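Local coordinates for protein dihydrodipicolinate synthase (Rhodopseudomonas palustris, PDB 3DZ1) that probably catalyses formation of 4-hydroxy-tetrahydrodipicolinate in lysine biosynthesis, as a TIM-barrel lyase of the DapA family, at residues R115-I120 with P152-Q157; Q126-I131 with V135-Q140. All blocks are in the same frame, centred on the assembly; numbering follows the deposited sequence.

Contact 1. Residues R115-I120 with P152-Q157; sequences RTDEQI and PKVIRQ
Val154 meets helix 117-131 through both of its methyl groups, one given to Asp117 and the other to Ile120. Val154 CG2 lies 3.5 Å from Asp117 CG and equally close to Asp117 CB, while OD1 and OD2 of the same aspartate stay at 3.9 and 3.8 Å from it. The methyl therefore presses against the root of the carboxylate and favours neither oxygen; OD2 has a weak hydrogen bond to Asp117 N of a second subunit. The other branch, Val154 CG1, stands 3.8 Å from Ile120 CG2, a plain apolar contact. In both pairs the side chains cross at about a right angle. With CG1 of Val154 anti to the backbone N (chi1 161°) and CG2 beside it, the two methyls point at different residues, Ile120 and Asp117, of the facing helix. In the TIM barrel these are the first turns of two helices from the outer layer, 117-131 and 152-161, and the closest CA atoms, those of Asp117 and Val154, are 6.5 Å apart. No direct hydrogen bond links the segments. A water accompanies the packing, donating to Gln157 OE1 at 3.1 Å and more weakly to Asp117 O.

The start of helix 117-131 is fixed by a capping box. Thr116 OG1 accepts from Gln119 N at 2.9 Å, and the Gln119 side chain returns over the turn so that its OE1 takes the N-H groups of Arg115 and Thr116 from opposite faces of the amide plane. The Arg115 bond is the straighter, with 163° at its hydrogen. This end of the helix also borders the second subunit, where Thr116 packs on Val149 of that chain and Arg115 NH2 bonds to Leu114 O of that chain.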
ATOM      1  N   ARG A 115       0.423  -8.013  -7.992  1.00 23.22           N
ATOM      2  CA  ARG A 115       1.831  -7.795  -7.672  1.00 24.95           C
ATOM      3  C   ARG A 115       2.781  -8.675  -8.481  1.00 23.10           C
ATOM      4  O   ARG A 115       3.667  -8.171  -9.178  1.00 24.72           O
ATOM      5  CB  ARG A 115       2.081  -8.020  -6.176  1.00 29.16           C
ATOM      6  CG  ARG A 115       1.208  -7.175  -5.266  1.00 33.41           C
ATOM      7  CD  ARG A 115       1.603  -7.297  -3.797  1.00 38.19           C
ATOM      8  NE  ARG A 115       2.579  -6.289  -3.373  1.00 42.59           N
ATOM      9  CZ  ARG A 115       3.878  -6.318  -3.658  1.00 44.49           C
ATOM     10  NH1 ARG A 115       4.388  -7.309  -4.376  1.00 46.42           N
ATOM     11  NH2 ARG A 115       4.672  -5.354  -3.212  1.00 45.01           N
ATOM     12  N   THR A 116       2.603  -9.989  -8.396  1.00 19.60           N
ATOM     13  CA  THR A 116       3.479 -10.901  -9.120  1.00 17.91           C
ATOM     14  C   THR A 116       3.223 -10.805 -10.616  1.00 17.92           C
ATOM     15  O   THR A 116       2.117 -10.485 -11.053  1.00 17.08           O
ATOM     16  CB  THR A 116       3.282 -12.364  -8.670  1.00 15.64           C
ATOM     17  OG1 THR A 116       2.075 -12.881  -9.234  1.00 13.71           O
ATOM     18  CG2 THR A 116       3.195 -12.445  -7.148  1.00 16.02           C
ATOM     19  N   ASP A 117       4.257 -11.071 -11.403  1.00 17.87           N
ATOM     20  CA  ASP A 117       4.121 -11.006 -12.848  1.00 18.79           C
ATOM     21  C   ASP A 117       3.157 -12.098 -13.306  1.00 17.98           C
ATOM     22  O   ASP A 117       2.519 -11.988 -14.354  1.00 16.26           O
ATOM     23  CB  ASP A 117       5.493 -11.163 -13.499  1.00 22.02           C
ATOM     24  CG  ASP A 117       6.525 -10.216 -12.904  1.00 22.20           C
ATOM     25  OD1 ASP A 117       6.130  -9.190 -12.298  1.00 21.70           O
ATOM     26  OD2 ASP A 117       7.731 -10.492 -13.046  1.00 23.10           O
ATOM     27  N   GLU A 118       3.046 -13.143 -12.493  1.00 17.17           N
ATOM     28  CA  GLU A 118       2.155 -14.262 -12.767  1.00 16.87           C
ATOM     29  C   GLU A 118       0.712 -13.752 -12.686  1.00 15.71           C
ATOM     30  O   GLU A 118      -0.116 -14.046 -13.548  1.00 14.34           O
ATOM     31  CB  GLU A 118       2.377 -15.349 -11.714  1.00 20.74           C
ATOM     32  CG  GLU A 118       2.179 -16.775 -12.182  1.00 25.86           C
ATOM     33  CD  GLU A 118       2.568 -17.779 -11.103  1.00 28.12           C
ATOM     34  OE1 GLU A 118       1.824 -17.897 -10.101  1.00 29.16           O
ATOM     35  OE2 GLU A 118       3.624 -18.436 -11.251  1.00 28.43           O
ATOM     36  N   GLN A 119       0.417 -12.986 -11.641  1.00 11.14           N
ATOM     37  CA  GLN A 119      -0.927 -12.443 -11.466  1.00 11.73           C
ATOM     38  C   GLN A 119      -1.264 -11.446 -12.569  1.00  9.66           C
ATOM     39  O   GLN A 119      -2.402 -11.376 -13.027  1.00 10.20           O
ATOM     40  CB  GLN A 119      -1.052 -11.747 -10.111  1.00 12.00           C
ATOM     41  CG  GLN A 119      -0.885 -12.666  -8.920  1.00 15.27           C
ATOM     42  CD  GLN A 119      -0.863 -11.906  -7.609  1.00 19.40           C
ATOM     43  OE1 GLN A 119      -0.204 -10.873  -7.492  1.00 18.80           O
ATOM     44  NE2 GLN A 119      -1.575 -12.422  -6.609  1.00 22.90           N
ATOM     45  N   ILE A 120      -0.274 -10.663 -12.981  1.00  7.14           N
ATOM     46  CA  ILE A 120      -0.483  -9.668 -14.028  1.00  8.43           C
ATOM     47  C   ILE A 120      -0.813 -10.305 -15.375  1.00  7.47           C
ATOM     48  O   ILE A 120      -1.821  -9.965 -15.994  1.00  6.93           O
ATOM     49  CB  ILE A 120       0.757  -8.748 -14.179  1.00  8.82           C
ATOM     50  CG1 ILE A 120       0.947  -7.940 -12.893  1.00  8.21           C
ATOM     51  CG2 ILE A 120       0.575  -7.787 -15.361  1.00 10.18           C
ATOM     52  CD1 ILE A 120       2.237  -7.152 -12.839  1.00  9.26           C
ATOM     53  N   PRO A 152       9.219  -4.350 -18.792  1.00 10.16           N
ATOM     54  CA  PRO A 152       9.100  -4.438 -20.248  1.00 10.20           C
ATOM     55  C   PRO A 152       8.831  -5.876 -20.689  1.00 10.67           C
ATOM     56  O   PRO A 152       8.050  -6.107 -21.604  1.00 10.66           O
ATOM     57  CB  PRO A 152      10.448  -3.918 -20.727  1.00  9.86           C
ATOM     58  CG  PRO A 152      10.738  -2.844 -19.726  1.00  9.13           C
ATOM     59  CD  PRO A 152      10.370  -3.513 -18.411  1.00  9.68           C
ATOM     60  N   LYS A 153       9.474  -6.837 -20.028  1.00 11.30           N
ATOM     61  CA  LYS A 153       9.280  -8.251 -20.359  1.00 11.47           C
ATOM     62  C   LYS A 153       7.852  -8.698 -20.062  1.00 10.39           C
ATOM     63  O   LYS A 153       7.281  -9.514 -20.795  1.00 10.02           O
ATOM     64  CB  LYS A 153      10.269  -9.130 -19.578  1.00 12.61           C
ATOM     65  CG  LYS A 153      11.717  -8.960 -20.015  1.00 16.38           C
ATOM     66  CD  LYS A 153      12.651  -9.889 -19.257  1.00 17.61           C
ATOM     67  CE  LYS A 153      14.079  -9.757 -19.778  1.00 19.40           C
ATOM     68  NZ  LYS A 153      15.034 -10.655 -19.058  1.00 22.15           N
ATOM     69  N   VAL A 154       7.276  -8.176 -18.983  1.00 10.04           N
ATOM     70  CA  VAL A 154       5.904  -8.524 -18.624  1.00  9.53           C
ATOM     71  C   VAL A 154       4.970  -7.928 -19.671  1.00  9.15           C
ATOM     72  O   VAL A 154       4.003  -8.562 -20.099  1.00  8.14           O
ATOM     73  CB  VAL A 154       5.524  -7.990 -17.213  1.00 10.53           C
ATOM     74  CG1 VAL A 154       4.005  -7.938 -17.058  1.00 12.54           C
ATOM     75  CG2 VAL A 154       6.108  -8.899 -16.142  1.00 11.74           C
ATOM     76  N   ILE A 155       5.260  -6.697 -20.079  1.00  8.73           N
ATOM     77  CA  ILE A 155       4.450  -6.042 -21.090  1.00  9.32           C
ATOM     78  C   ILE A 155       4.526  -6.855 -22.378  1.00  7.48           C
ATOM     79  O   ILE A 155       3.504  -7.125 -23.007  1.00  9.15           O
ATOM     80  CB  ILE A 155       4.944  -4.605 -21.356  1.00  8.51           C
ATOM     81  CG1 ILE A 155       4.635  -3.728 -20.138  1.00  9.78           C
ATOM     82  CG2 ILE A 155       4.283  -4.042 -22.622  1.00  7.35           C
ATOM     83  CD1 ILE A 155       5.232  -2.338 -20.204  1.00  9.65           C
ATOM     84  N   ARG A 156       5.740  -7.254 -22.758  1.00  7.71           N
ATOM     85  CA  ARG A 156       5.930  -8.041 -23.973  1.00  8.74           C
ATOM     86  C   ARG A 156       5.102  -9.323 -23.940  1.00  9.76           C
ATOM     87  O   ARG A 156       4.480  -9.699 -24.938  1.00  8.82           O
ATOM     88  CB  ARG A 156       7.409  -8.391 -24.161  1.00  9.81           C
ATOM     89  CG  ARG A 156       7.667  -9.330 -25.339  1.00 10.27           C
ATOM     90  CD  ARG A 156       9.153  -9.583 -25.539  1.00 11.82           C
ATOM     91  NE  ARG A 156       9.755 -10.240 -24.385  1.00 12.07           N
ATOM     92  CZ  ARG A 156      11.056 -10.479 -24.256  1.00 14.07           C
ATOM     93  NH1 ARG A 156      11.899 -10.114 -25.211  1.00 11.41           N
ATOM     94  NH2 ARG A 156      11.512 -11.081 -23.166  1.00 12.75           N
ATOM     95  N   GLN A 157       5.100  -9.992 -22.791  1.00  9.96           N
ATOM     96  CA  GLN A 157       4.338 -11.223 -22.629  1.00 10.97           C
ATOM     97  C   GLN A 157       2.839 -10.974 -22.771  1.00  9.35           C
ATOM     98  O   GLN A 157       2.139 -11.725 -23.453  1.00  9.84           O
ATOM     99  CB  GLN A 157       4.642 -11.845 -21.264  1.00 12.98           C
ATOM    100  CG  GLN A 157       3.821 -13.080 -20.935  1.00 20.30           C
ATOM    101  CD  GLN A 157       4.477 -13.927 -19.860  1.00 24.20           C
ATOM    102  OE1 GLN A 157       5.070 -13.401 -18.916  1.00 28.42           O
ATOM    103  NE2 GLN A 157       4.368 -15.244 -19.994  1.00 26.65           N
TER
HETATM  104  O   HOH W   1       4.312 -14.235 -16.008  1.00 23.89           O

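Contact 2. Residues Q126-I131 with V135-Q140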
ATOM      1  N   GLN A 126      -7.441 -13.278 -18.746  1.00 14.41           N
ATOM      2  CA  GLN A 126      -8.836 -13.412 -18.336  1.00 13.74           C
ATOM      3  C   GLN A 126      -9.625 -12.223 -18.870  1.00 13.58           C
ATOM      4  O   GLN A 126     -10.788 -12.358 -19.259  1.00 13.25           O
ATOM      5  CB  GLN A 126      -8.956 -13.456 -16.812  1.00 15.69           C
ATOM      6  CG  GLN A 126      -8.176 -14.574 -16.155  1.00 18.12           C
ATOM      7  CD  GLN A 126      -8.290 -14.537 -14.647  1.00 19.42           C
ATOM      8  OE1 GLN A 126      -8.215 -13.470 -14.038  1.00 21.63           O
ATOM      9  NE2 GLN A 126      -8.456 -15.702 -14.036  1.00 18.64           N
ATOM     10  N   ALA A 127      -8.980 -11.060 -18.887  1.00 13.21           N
ATOM     11  CA  ALA A 127      -9.604  -9.833 -19.368  1.00 12.81           C
ATOM     12  C   ALA A 127      -9.943  -9.928 -20.854  1.00 12.73           C
ATOM     13  O   ALA A 127     -11.042  -9.560 -21.263  1.00 13.38           O
ATOM     14  CB  ALA A 127      -8.680  -8.640 -19.110  1.00 12.56           C
ATOM     15  N   THR A 128      -9.006 -10.426 -21.659  1.00 11.84           N
ATOM     16  CA  THR A 128      -9.255 -10.560 -23.093  1.00 13.49           C
ATOM     17  C   THR A 128     -10.292 -11.643 -23.377  1.00 13.67           C
ATOM     18  O   THR A 128     -11.062 -11.546 -24.335  1.00 14.12           O
ATOM     19  CB  THR A 128      -7.961 -10.881 -23.884  1.00 12.91           C
ATOM     20  OG1 THR A 128      -7.329 -12.042 -23.331  1.00 14.32           O
ATOM     21  CG2 THR A 128      -7.000  -9.703 -23.840  1.00 11.13           C
ATOM     22  N   GLU A 129     -10.313 -12.679 -22.546  1.00 15.25           N
ATOM     23  CA  GLU A 129     -11.284 -13.751 -22.723  1.00 17.34           C
ATOM     24  C   GLU A 129     -12.671 -13.165 -22.483  1.00 17.47           C
ATOM     25  O   GLU A 129     -13.649 -13.563 -23.117  1.00 17.35           O
ATOM     26  CB  GLU A 129     -11.012 -14.879 -21.724  1.00 19.90           C
ATOM     27  CG  GLU A 129     -12.071 -15.966 -21.712  1.00 24.76           C
ATOM     28  CD  GLU A 129     -11.785 -17.042 -20.683  1.00 28.08           C
ATOM     29  OE1 GLU A 129     -11.642 -16.701 -19.488  1.00 29.52           O
ATOM     30  OE2 GLU A 129     -11.707 -18.228 -21.068  1.00 29.92           O
ATOM     31  N   ALA A 130     -12.736 -12.197 -21.572  1.00 16.87           N
ATOM     32  CA  ALA A 130     -13.984 -11.534 -21.220  1.00 19.19           C
ATOM     33  C   ALA A 130     -14.554 -10.638 -22.320  1.00 19.21           C
ATOM     34  O   ALA A 130     -15.729 -10.755 -22.669  1.00 20.57           O
ATOM     35  CB  ALA A 130     -13.789 -10.722 -19.949  1.00 18.08           C
ATOM     36  N   ILE A 131     -13.733  -9.742 -22.859  1.00 18.72           N
ATOM     37  CA  ILE A 131     -14.196  -8.829 -23.901  1.00 19.11           C
ATOM     38  C   ILE A 131     -14.205  -9.442 -25.297  1.00 18.45           C
ATOM     39  O   ILE A 131     -14.862  -8.922 -26.197  1.00 18.11           O
ATOM     40  CB  ILE A 131     -13.337  -7.543 -23.962  1.00 20.24           C
ATOM     41  CG1 ILE A 131     -11.903  -7.891 -24.368  1.00 22.43           C
ATOM     42  CG2 ILE A 131     -13.368  -6.832 -22.616  1.00 19.71           C
ATOM     43  CD1 ILE A 131     -11.050  -6.685 -24.687  1.00 22.94           C
ATOM     44  N   VAL A 135     -11.597  -7.914 -30.019  1.00 18.70           N
ATOM     45  CA  VAL A 135     -11.624  -6.512 -29.633  1.00 14.71           C
ATOM     46  C   VAL A 135     -10.234  -5.905 -29.442  1.00 12.97           C
ATOM     47  O   VAL A 135      -9.474  -6.330 -28.569  1.00  9.64           O
ATOM     48  CB  VAL A 135     -12.432  -6.328 -28.327  1.00 15.62           C
ATOM     49  CG1 VAL A 135     -12.477  -4.856 -27.933  1.00 13.28           C
ATOM     50  CG2 VAL A 135     -13.843  -6.876 -28.515  1.00 16.63           C
ATOM     51  N   PRO A 136      -9.880  -4.904 -30.269  1.00 10.77           N
ATOM     52  CA  PRO A 136      -8.570  -4.253 -30.158  1.00 10.06           C
ATOM     53  C   PRO A 136      -8.524  -3.558 -28.806  1.00  9.46           C
ATOM     54  O   PRO A 136      -9.494  -2.910 -28.414  1.00  6.79           O
ATOM     55  CB  PRO A 136      -8.583  -3.242 -31.306  1.00 10.64           C
ATOM     56  CG  PRO A 136      -9.549  -3.829 -32.289  1.00 10.59           C
ATOM     57  CD  PRO A 136     -10.647  -4.341 -31.392  1.00 12.17           C
ATOM     58  N   TRP A 137      -7.421  -3.683 -28.078  1.00  8.99           N
ATOM     59  CA  TRP A 137      -7.368  -3.017 -26.788  1.00  8.23           C
ATOM     60  C   TRP A 137      -6.040  -2.363 -26.465  1.00  8.33           C
ATOM     61  O   TRP A 137      -5.015  -2.633 -27.100  1.00  8.78           O
ATOM     62  CB  TRP A 137      -7.782  -3.971 -25.662  1.00 10.74           C
ATOM     63  CG  TRP A 137      -6.897  -5.166 -25.473  1.00 14.10           C
ATOM     64  CD1 TRP A 137      -6.826  -6.275 -26.268  1.00 14.37           C
ATOM     65  CD2 TRP A 137      -5.978  -5.380 -24.398  1.00 14.38           C
ATOM     66  NE1 TRP A 137      -5.919  -7.170 -25.749  1.00 13.71           N
ATOM     67  CE2 TRP A 137      -5.383  -6.644 -24.602  1.00 15.64           C
ATOM     68  CE3 TRP A 137      -5.598  -4.625 -23.279  1.00 14.88           C
ATOM     69  CZ2 TRP A 137      -4.429  -7.172 -23.726  1.00 16.32           C
ATOM     70  CZ3 TRP A 137      -4.649  -5.150 -22.408  1.00 15.07           C
ATOM     71  CH2 TRP A 137      -4.075  -6.414 -22.638  1.00 17.30           C
ATOM     72  N   VAL A 138      -6.088  -1.488 -25.468  1.00  7.44           N
ATOM     73  CA  VAL A 138      -4.939  -0.722 -25.013  1.00  7.79           C
ATOM     74  C   VAL A 138      -4.562  -1.085 -23.583  1.00  6.98           C
ATOM     75  O   VAL A 138      -5.406  -1.070 -22.686  1.00  9.07           O
ATOM     76  CB  VAL A 138      -5.259   0.788 -25.059  1.00  8.74           C
ATOM     77  CG1 VAL A 138      -4.048   1.600 -24.622  1.00  8.27           C
ATOM     78  CG2 VAL A 138      -5.716   1.171 -26.455  1.00  6.69           C
ATOM     79  N   LEU A 139      -3.290  -1.412 -23.383  1.00  6.36           N
ATOM     80  CA  LEU A 139      -2.784  -1.767 -22.059  1.00  7.14           C
ATOM     81  C   LEU A 139      -2.344  -0.491 -21.344  1.00  5.86           C
ATOM     82  O   LEU A 139      -1.443   0.205 -21.816  1.00  6.85           O
ATOM     83  CB  LEU A 139      -1.587  -2.721 -22.194  1.00  6.69           C
ATOM     84  CG  LEU A 139      -0.868  -3.117 -20.897  1.00  7.85           C
ATOM     85  CD1 LEU A 139      -1.842  -3.807 -19.954  1.00  6.74           C
ATOM     86  CD2 LEU A 139       0.306  -4.026 -21.223  1.00  7.02           C
ATOM     87  N   GLN A 140      -2.983  -0.173 -20.221  1.00  6.55           N
ATOM     88  CA  GLN A 140      -2.612   1.025 -19.471  1.00  7.04           C
ATOM     89  C   GLN A 140      -1.604   0.698 -18.371  1.00  7.69           C
ATOM     90  O   GLN A 140      -1.877  -0.108 -17.480  1.00  6.43           O
ATOM     91  CB  GLN A 140      -3.845   1.695 -18.854  1.00  6.08           C
ATOM     92  CG  GLN A 140      -3.489   2.850 -17.926  1.00  8.91           C
ATOM     93  CD  GLN A 140      -4.698   3.624 -17.449  1.00 10.56           C
ATOM     94  OE1 GLN A 140      -5.760   3.051 -17.212  1.00 11.13           O
ATOM     95  NE2 GLN A 140      -4.540   4.932 -17.290  1.00 11.38           N
TER
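Thr128 sets its methyl against the indole of Trp137, the tightest meeting of side chains in this contact. Thr128 CG2 is 3.4 Å from Trp137 NE1, 3.5 Å from CE2 and 3.6 Å from CZ2, three near-equal distances that place the methyl by the nitrogen-bearing side of the ring system, in an oblique approach. The hydroxyl of Thr128 serves its own helix, bonding to Phe124 O and Arg125 O, which leaves the methyl to meet the indole. The segments belong to one beta-alpha-beta unit of the TIM barrel: strand 105-108, helix 117-131 and strand 137-141, with the short turn after Ile131 bringing the chain back to the sheet. Around that turn the side chains stand further apart, though all are buried. Ile131 CD1 lies 3.9 Å from Val135 CB and a looser 4.4 Å from Trp137 CB. Its CG1 branch sits between the backbone N and the carbonyl carbon (chi1 64°), a course that carries CD1 toward Val135. One methyl does come close to the backbone here, Val135 CG2 at 3.3 Å from Ile131 O. On the outward side of the helix, Glu129 is exposed and packs on Lys282 of a third subunit, and Gln126 on Pro283 of that chain.

In the fold
Contacts 1 and 2 share helix 117-131, contact 1 using its first turn and contact 2 its last two, and their centres are about 15 Å apart. Contact 1 joins the helix to the next long helix of the outer layer, whereas contact 2 joins it to the barrel strand that follows; along the chain, contact 2 is nested within the loop closed by contact 1. Their segments also touch, Ile155 CG2 packing 4.2 Å from Leu139 CD2, through two residues that take no part in either contact proper. Contact 1 lies away from the predicted pyruvate site. In contact 2, the Trp137 side chain lies about 10 Å from that of Met217, the predicted pyruvate-binding residue.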